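Local structure of 6-phosphogluconolactonase (Thermotoga maritima, 1VL1) at residues I120-A123 with C124-Y127. The protein hydrolyses 6-phosphogluconolactone to 6-phosphogluconate, the second step of the oxidative stage of the pentose phosphate pathway. Numbering follows the deposited sequence. Where two conformers were deposited one is given.
Sequences IEKA and CEKY
Glu125 reaches back over the preceding turn toward Glu121 and Lys122, and a single water joins the three. Its CG, anti to the carbonyl carbon (chi1 -67°), passes 3.2 Å from Glu121 O, and the rest of the chain runs on so that Glu125 OE2 comes to 3.4 Å from Glu121 CG. The two carboxylate planes are turned only 19° from parallel, with Glu121 OE2 and Glu125 OE2 at 3.9 Å. This like-charge approach is probably eased by the water, which donates to Glu121 OE2 and, at 2.7 Å, to Glu125 OE1, while accepting from Lys122 NZ. Lys122 bends at chi2 (-67°) and stops short of a direct salt bridge, its NZ 4.6 Å from Glu125 OE1. On this loose, outer side the charged ends thus meet through water.

The inward side is packed more closely. Cys124 and Ile120 both lean on Val180 and Phe168 of the neighbouring strands, and buried Tyr127 sends its hydroxyl to the carbonyl of Leu78. Four successive backbone bonds hold the turn together, from Cys124 N to Ile120 O (3.0 Å) through to Tyr127 N to Ala123 O (3.1 Å). Lys126 leads off separately to a salt bridge with Asp115. Such i to i+4 bonding, with one apolar and one charged flank, is typical of an amphipathic alpha-helix, here the opening turns of helix 120-134 beside the sheet of an alpha/beta fold.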
# COMPACT_ATOMS: atom_id res chain seq x y z
N ILE A 120 0.49 -1.28 -21.02
CA ILE A 120 0.11 -1.65 -19.67
C ILE A 120 0.49 -3.07 -19.28
O ILE A 120 0.93 -3.30 -18.14
CB ILE A 120 -1.41 -1.39 -19.45
CG1 ILE A 120 -1.73 -1.31 -17.98
CG2 ILE A 120 -2.26 -2.38 -20.29
CD1 ILE A 120 -3.13 -0.85 -17.58
N GLU A 121 0.35 -4.02 -20.21
CA GLU A 121 0.75 -5.40 -19.87
C GLU A 121 2.24 -5.50 -19.58
O GLU A 121 2.68 -6.19 -18.64
CB GLU A 121 0.37 -6.38 -20.97
CG GLU A 121 1.00 -7.76 -20.83
CD GLU A 121 0.39 -8.78 -21.75
OE1 GLU A 121 -0.73 -9.25 -21.45
OE2 GLU A 121 1.05 -9.12 -22.76
N LYS A 122 3.02 -4.76 -20.34
CA LYS A 122 4.48 -4.78 -20.18
C LYS A 122 4.86 -4.10 -18.85
O LYS A 122 5.82 -4.51 -18.17
CB LYS A 122 5.16 -4.08 -21.34
CG LYS A 122 4.86 -4.69 -22.65
CD LYS A 122 5.42 -6.06 -22.78
CE LYS A 122 5.22 -6.50 -24.21
NZ LYS A 122 5.66 -7.88 -24.55
N ALA A 123 4.15 -3.01 -18.52
CA ALA A 123 4.37 -2.36 -17.23
C ALA A 123 4.12 -3.33 -16.08
O ALA A 123 4.89 -3.42 -15.12
CB ALA A 123 3.43 -1.15 -17.12
N CYS A 124 3.06 -4.11 -16.20
CA CYS A 124 2.75 -5.15 -15.19
C CYS A 124 3.85 -6.19 -15.06
O CYS A 124 4.28 -6.50 -13.94
CB CYS A 124 1.46 -5.90 -15.48
SG CYS A 124 -0.09 -5.01 -15.29
N GLU A 125 4.33 -6.71 -16.18
CA GLU A 125 5.26 -7.82 -16.20
C GLU A 125 6.60 -7.36 -15.69
O GLU A 125 7.28 -8.09 -14.95
CB GLU A 125 5.33 -8.41 -17.59
CG GLU A 125 4.04 -9.06 -17.96
CD GLU A 125 3.97 -9.52 -19.37
OE1 GLU A 125 4.86 -9.14 -20.22
OE2 GLU A 125 3.00 -10.30 -19.63
N LYS A 126 6.99 -6.13 -16.09
CA LYS A 126 8.22 -5.53 -15.61
C LYS A 126 8.18 -5.39 -14.09
O LYS A 126 9.13 -5.68 -13.40
CB LYS A 126 8.46 -4.19 -16.29
CG LYS A 126 9.69 -3.42 -15.73
CD LYS A 126 9.92 -2.14 -16.50
CE LYS A 126 10.80 -1.20 -15.79
NZ LYS A 126 11.21 -0.03 -16.66
N TYR A 127 7.07 -4.90 -13.56
CA TYR A 127 6.97 -4.66 -12.13
C TYR A 127 6.94 -6.00 -11.41
O TYR A 127 7.59 -6.15 -10.39
CB TYR A 127 5.66 -3.91 -11.84
CG TYR A 127 5.55 -3.37 -10.46
CD1 TYR A 127 6.64 -2.75 -9.87
CD2 TYR A 127 4.38 -3.45 -9.72
CE1 TYR A 127 6.57 -2.18 -8.60
CE2 TYR A 127 4.32 -2.89 -8.44
CZ TYR A 127 5.40 -2.29 -7.88
OH TYR A 127 5.36 -1.74 -6.58
O HOH W 1 3.91 -9.28 -22.73